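Local coordinates for glutathione-dependent peroxiredoxin (Sinorhizobium meliloti, PDB 3UMA), which probably reduces hydrogen peroxide and organic hydroperoxides to water and alcohols at the expense of glutathione, as a thiol-specific peroxidase of the Prx5 subfamily, at residues T36-K40 against I119-D124; S148-S152 against N164-P169. One frame throughout, in Å; residues are numbered along the deposited sequence.

Interaction 1. Residues T36-K40 against I119-D124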
loop_
_atom_site.group_PDB
_atom_site.type_symbol
_atom_site.label_atom_id
_atom_site.label_comp_id
_atom_site.label_asym_id
_atom_site.label_seq_id
_atom_site.Cartn_x
_atom_site.Cartn_y
_atom_site.Cartn_z
ATOM N N THR A 36 3.973 7.622 -10.121
ATOM C CA THR A 36 3.171 8.702 -9.587
ATOM C C THR A 36 1.828 8.140 -9.152
ATOM O O THR A 36 1.295 7.234 -9.783
ATOM C CB THR A 36 2.948 9.815 -10.633
ATOM O OG1 THR A 36 2.201 9.286 -11.732
ATOM C CG2 THR A 36 4.290 10.335 -11.172
ATOM N N PHE A 37 1.272 8.693 -8.089
ATOM C CA PHE A 37 0.008 8.235 -7.568
ATOM C C PHE A 37 -0.863 9.447 -7.393
ATOM O O PHE A 37 -0.395 10.480 -6.963
ATOM C CB PHE A 37 0.184 7.567 -6.203
ATOM C CG PHE A 37 1.145 6.419 -6.207
ATOM C CD1 PHE A 37 0.730 5.146 -6.603
ATOM C CD2 PHE A 37 2.467 6.598 -5.802
ATOM C CE1 PHE A 37 1.614 4.078 -6.624
ATOM C CE2 PHE A 37 3.361 5.526 -5.807
ATOM C CZ PHE A 37 2.929 4.257 -6.217
ATOM N N LYS A 38 -2.134 9.323 -7.732
ATOM C CA LYS A 38 -3.074 10.378 -7.436
ATOM C C LYS A 38 -3.722 10.111 -6.092
ATOM O O LYS A 38 -3.903 8.955 -5.686
ATOM C CB LYS A 38 -4.107 10.509 -8.551
ATOM C CG LYS A 38 -3.475 10.756 -9.928
ATOM C CD LYS A 38 -4.131 11.903 -10.667
ATOM C CE LYS A 38 -3.406 12.196 -11.970
ATOM N NZ LYS A 38 -3.631 13.608 -12.390
ATOM N N GLU A 39 -4.054 11.183 -5.396
ATOM C CA GLU A 39 -4.568 11.091 -4.055
ATOM C C GLU A 39 -5.468 12.283 -3.759
ATOM O O GLU A 39 -5.093 13.427 -4.005
ATOM C CB GLU A 39 -3.415 11.025 -3.034
ATOM C CG GLU A 39 -3.890 11.162 -1.585
ATOM C CD GLU A 39 -2.813 10.923 -0.541
ATOM O OE1 GLU A 39 -1.602 11.032 -0.852
ATOM O OE2 GLU A 39 -3.193 10.636 0.614
ATOM N N LYS A 40 -6.655 11.994 -3.237
ATOM C CA LYS A 40 -7.575 13.002 -2.737
ATOM C C LYS A 40 -7.201 13.342 -1.310
ATOM O O LYS A 40 -7.312 12.506 -0.418
ATOM C CB LYS A 40 -9.019 12.485 -2.773
ATOM C CG LYS A 40 -9.961 13.266 -3.672
ATOM C CD LYS A 40 -11.303 12.553 -3.818
ATOM C CE LYS A 40 -12.429 13.528 -4.184
ATOM N NZ LYS A 40 -13.520 12.908 -5.022
ATOM N N ILE A 119 -2.933 8.962 6.976
ATOM C CA ILE A 119 -2.176 8.013 6.182
ATOM C C ILE A 119 -2.410 8.381 4.719
ATOM O O ILE A 119 -3.480 8.879 4.385
ATOM C CB ILE A 119 -2.670 6.572 6.562
ATOM C CG1 ILE A 119 -1.719 5.941 7.565
ATOM C CG2 ILE A 119 -2.902 5.646 5.373
ATOM C CD1 ILE A 119 -2.415 5.107 8.586
ATOM N N HIS A 120 -1.419 8.188 3.851
ATOM C CA HIS A 120 -1.664 8.384 2.414
ATOM C C HIS A 120 -2.597 7.289 1.845
ATOM O O HIS A 120 -2.483 6.110 2.209
ATOM C CB HIS A 120 -0.374 8.404 1.609
ATOM C CG HIS A 120 0.532 9.552 1.931
ATOM N ND1 HIS A 120 0.540 10.728 1.205
ATOM C CD2 HIS A 120 1.485 9.692 2.883
ATOM C CE1 HIS A 120 1.451 11.542 1.707
ATOM N NE2 HIS A 120 2.037 10.938 2.726
ATOM N N PHE A 121 -3.522 7.699 0.987
ATOM C CA PHE A 121 -4.349 6.777 0.210
ATOM C C PHE A 121 -3.995 6.965 -1.257
ATOM O O PHE A 121 -4.430 7.936 -1.884
ATOM C CB PHE A 121 -5.848 7.032 0.464
ATOM C CG PHE A 121 -6.327 6.504 1.801
ATOM C CD1 PHE A 121 -7.136 5.362 1.863
ATOM C CD2 PHE A 121 -5.965 7.146 2.989
ATOM C CE1 PHE A 121 -7.590 4.865 3.086
ATOM C CE2 PHE A 121 -6.377 6.643 4.226
ATOM C CZ PHE A 121 -7.192 5.488 4.267
ATOM N N LEU A 122 -3.185 6.045 -1.775
ATOM C CA LEU A 122 -2.614 6.171 -3.093
ATOM C C LEU A 122 -3.383 5.328 -4.097
ATOM O O LEU A 122 -3.567 4.119 -3.902
ATOM C CB LEU A 122 -1.140 5.730 -3.084
ATOM C CG LEU A 122 -0.188 6.385 -2.076
ATOM C CD1 LEU A 122 1.202 5.763 -2.186
ATOM C CD2 LEU A 122 -0.131 7.903 -2.320
ATOM N N SER A 123 -3.787 5.969 -5.184
ATOM C CA SER A 123 -4.472 5.321 -6.270
ATOM C C SER A 123 -3.455 4.878 -7.319
ATOM O O SER A 123 -2.694 5.712 -7.847
ATOM C CB SER A 123 -5.514 6.283 -6.860
ATOM O OG SER A 123 -5.801 5.951 -8.196
ATOM N N ASP A 124 -3.397 3.571 -7.566
ATOM C CA ASP A 124 -2.613 2.973 -8.660
ATOM C C ASP A 124 -3.605 2.410 -9.695
ATOM O O ASP A 124 -3.613 1.196 -10.009
ATOM C CB ASP A 124 -1.681 1.878 -8.118
ATOM C CG ASP A 124 -0.692 1.379 -9.147
ATOM O OD1 ASP A 124 -0.286 2.161 -10.021
ATOM O OD2 ASP A 124 -0.305 0.188 -9.102
#

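Interaction 2. Residues S148-S152 against N164-P169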
loop_
_atom_site.group_PDB
_atom_site.type_symbol
_atom_site.label_atom_id
_atom_site.label_comp_id
_atom_site.label_asym_id
_atom_site.label_seq_id
_atom_site.Cartn_x
_atom_site.Cartn_y
_atom_site.Cartn_z
ATOM N N SER A 148 -3.653 -5.555 -6.976
ATOM C CA SER A 148 -2.399 -5.845 -6.313
ATOM C C SER A 148 -2.586 -7.013 -5.337
ATOM O O SER A 148 -3.608 -7.083 -4.647
ATOM C CB SER A 148 -1.934 -4.625 -5.506
ATOM O OG SER A 148 -0.674 -4.866 -4.904
ATOM N N LYS A 149 -1.602 -7.908 -5.290
ATOM C CA LYS A 149 -1.400 -8.765 -4.107
ATOM C C LYS A 149 -1.403 -7.940 -2.820
ATOM O O LYS A 149 -1.009 -6.752 -2.822
ATOM C CB LYS A 149 -0.056 -9.489 -4.208
ATOM C CG LYS A 149 -0.070 -10.589 -5.220
ATOM C CD LYS A 149 1.219 -11.365 -5.233
ATOM C CE LYS A 149 0.995 -12.640 -6.012
ATOM N NZ LYS A 149 2.281 -13.265 -6.389
ATOM N N ARG A 150 -1.853 -8.550 -1.720
ATOM C CA ARG A 150 -1.683 -7.926 -0.401
ATOM C C ARG A 150 -0.216 -8.064 0.058
ATOM O O ARG A 150 0.352 -9.153 0.023
ATOM C CB ARG A 150 -2.651 -8.522 0.622
ATOM C CG ARG A 150 -2.633 -7.835 1.989
ATOM C CD ARG A 150 -3.686 -8.406 2.990
ATOM N NE ARG A 150 -4.956 -8.740 2.338
ATOM C CZ ARG A 150 -5.904 -7.868 1.992
ATOM N NH1 ARG A 150 -5.785 -6.564 2.214
ATOM N NH2 ARG A 150 -6.980 -8.309 1.371
ATOM N N TYR A 151 0.394 -6.954 0.469
ATOM C CA TYR A 151 1.773 -6.961 0.965
ATOM C C TYR A 151 1.977 -5.757 1.866
ATOM O O TYR A 151 1.156 -4.831 1.871
ATOM C CB TYR A 151 2.835 -7.009 -0.171
ATOM C CG TYR A 151 2.865 -5.786 -1.092
ATOM C CD1 TYR A 151 3.392 -4.556 -0.656
ATOM C CD2 TYR A 151 2.359 -5.859 -2.399
ATOM C CE1 TYR A 151 3.420 -3.429 -1.489
ATOM C CE2 TYR A 151 2.385 -4.738 -3.251
ATOM C CZ TYR A 151 2.923 -3.525 -2.787
ATOM O OH TYR A 151 2.927 -2.406 -3.606
ATOM N N SER A 152 3.042 -5.791 2.656
ATOM C CA SER A 152 3.522 -4.594 3.330
ATOM C C SER A 152 5.035 -4.548 3.129
ATOM O O SER A 152 5.685 -5.578 2.901
ATOM C CB SER A 152 3.183 -4.589 4.823
ATOM O OG SER A 152 3.971 -5.560 5.474
ATOM N N ASN A 164 6.726 -8.229 3.106
ATOM C CA ASN A 164 5.838 -9.293 3.558
ATOM C C ASN A 164 4.714 -9.450 2.556
ATOM O O ASN A 164 3.803 -8.640 2.541
ATOM C CB ASN A 164 5.266 -8.929 4.929
ATOM C CG ASN A 164 6.346 -8.532 5.932
ATOM O OD1 ASN A 164 6.333 -7.427 6.486
ATOM N ND2 ASN A 164 7.279 -9.425 6.167
ATOM N N ILE A 165 4.800 -10.476 1.712
ATOM C CA ILE A 165 3.822 -10.734 0.653
ATOM C C ILE A 165 2.890 -11.870 1.056
ATOM O O ILE A 165 3.361 -12.946 1.402
ATOM C CB ILE A 165 4.518 -11.142 -0.667
ATOM C CG1 ILE A 165 5.584 -10.098 -1.076
ATOM C CG2 ILE A 165 3.485 -11.403 -1.779
ATOM C CD1 ILE A 165 6.505 -10.572 -2.228
ATOM N N GLU A 166 1.578 -11.637 0.994
ATOM C CA GLU A 166 0.591 -12.683 1.297
ATOM C C GLU A 166 0.417 -13.653 0.131
ATOM O O GLU A 166 0.188 -13.243 -1.011
ATOM C CB GLU A 166 -0.775 -12.075 1.623
ATOM C CG GLU A 166 -0.792 -11.076 2.778
ATOM C CD GLU A 166 -0.605 -11.713 4.154
ATOM O OE1 GLU A 166 -0.507 -12.962 4.240
ATOM O OE2 GLU A 166 -0.560 -10.960 5.151
ATOM N N GLU A 167 0.497 -14.942 0.424
ATOM C CA GLU A 167 0.192 -15.973 -0.577
ATOM C C GLU A 167 -1.298 -15.969 -0.928
ATOM O O GLU A 167 -1.697 -16.370 -2.018
ATOM C CB GLU A 167 0.614 -17.354 -0.069
ATOM C CG GLU A 167 1.772 -17.973 -0.860
ATOM C CD GLU A 167 1.302 -19.115 -1.778
ATOM O OE1 GLU A 167 1.092 -20.241 -1.258
ATOM O OE2 GLU A 167 1.147 -18.891 -3.012
ATOM N N SER A 168 -2.116 -15.489 -0.004
ATOM C CA SER A 168 -3.552 -15.500 -0.193
ATOM C C SER A 168 -4.112 -14.126 0.167
ATOM O O SER A 168 -3.785 -13.586 1.225
ATOM C CB SER A 168 -4.178 -16.603 0.667
ATOM O OG SER A 168 -5.507 -16.278 1.033
ATOM N N PRO A 169 -4.930 -13.544 -0.726
ATOM C CA PRO A 169 -5.459 -12.210 -0.477
ATOM C C PRO A 169 -6.432 -12.136 0.701
ATOM O O PRO A 169 -6.662 -11.052 1.218
ATOM C CB PRO A 169 -6.174 -11.865 -1.789
ATOM C CG PRO A 169 -6.505 -13.191 -2.400
ATOM C CD PRO A 169 -5.325 -14.050 -2.057
HETATM O O HOH W 1 -2.160 -11.536 -1.841
#

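Interaction 1. Residues T36-K40 against I119-D124
Glu39 reaches across strand 120-123 with a fully extended side chain and spends both carboxylate oxygens there. With CG anti to the backbone N (chi1 170°), the chain runs past Phe121 O to the His120 ring and Phe121 N. Its OE1 accepts a hydrogen bond from His120 ND1 at 3.0 Å on the syn lone pair, lying almost in the imidazole plane at the ring's edge, while carboxylate and ring planes stand 58° apart. Its OE2 receives Phe121 N at 3.0 Å, from well above the carboxylate plane. Two bonds thus fix the carboxylate's rotation. Asp94 pairs with His120 NE2, so the ring lies between two carboxylates, which would probably favour its cationic form.

The tight part lies beside this. The flat Phe37 ring offers a face on which Leu122 CD1 rests, 4.1 Å from the centroid, a CH-pi contact offset toward the rim; its edge receives Ser123 O. Phe37 CB meets Leu122 CB at 3.9 Å. A single antiparallel bridge joins the backbones, Ser123 N to Lys38 O at 3.0 Å.

Toward solvent the contact thins: Lys38 is exposed and its end leads away from strand 120-123. Segment 36-40 crosses strand 120-123 at 123°. The outlying hairpin 36-41/44-49 thus packs across an edge strand of the central sheet, as does the N-terminal hairpin added to the thioredoxin fold in peroxiredoxins. Strand 120-123 runs parallel to 94-99; helix 50-54 packs on Phe37, His120 and Leu122, and helix 103-113 on Lys38, Phe121 and Ser123.

Interaction 2. Residues S148-S152 against N164-P169
Arg150 and Glu166 lie aliphatic part against aliphatic part, Arg150 CG to Glu166 CG at 3.8 Å, with guanidinium and carboxylate planes 57° apart and the charged ends not touching. Arg150 starts anti to the backbone N (chi1 -174°), then bends at chi3 (-38°), which turns the guanidinium edge to Pro169. Arginine suits this place: its long aliphatic part lies along Glu166, while its planar end carries several N-H groups. Two of them, on NE at 3.1 Å and NH2 at 2.8 Å, grip Pro169 O side-on in the guanidinium plane, holding the flat group against rotation. A proline carbonyl is a neutral acceptor, so this grip orients the guanidinium and probably leaves most of its positive charge in place. Glu166 folds at chi2 and pairs OE2 with Ser175.

Tyr151 and Ile165 share one face of the hairpin, Tyr151 CB to Ile165 CG1 at 4.2 Å; Ser152 and Asn164, a hydrogen-bonded antiparallel pair, project from the other. Beyond them Glu166 N meets Arg150 O at 2.9 Å, and a water joins Arg150 N to Glu166 O.

This is the open end of the beta hairpin 147-156/159-165. Arg150 touches Cys72, the predicted peroxidatic cysteine, consistent with the active-site arginine of peroxiredoxins.

Overall arrangement
Both interactions reach the same mixed sheet, interaction 1 through strand 120-123 alone, on opposite sides of the chain's centre, with centres about 19 Å apart and no touch between them. Interaction 1 is the more buried and joins distant parts of the sequence, laying the outlying hairpin of 36-41 and 44-49 against strand 120-123 with only one bridge. Interaction 2 is partly buried and local, at the open end of a hairpin, where backbone pairing gives way to a water bridge. In interaction 1 a carboxylate accepts from a ring and a backbone N beside a hydrophobic cluster; in interaction 2 a guanidinium donates to a backbone carbonyl. That guanidinium adjoins the predicted active-site Cys72, whereas the Phe121 side chain of interaction 1 stays about 9 Å from it.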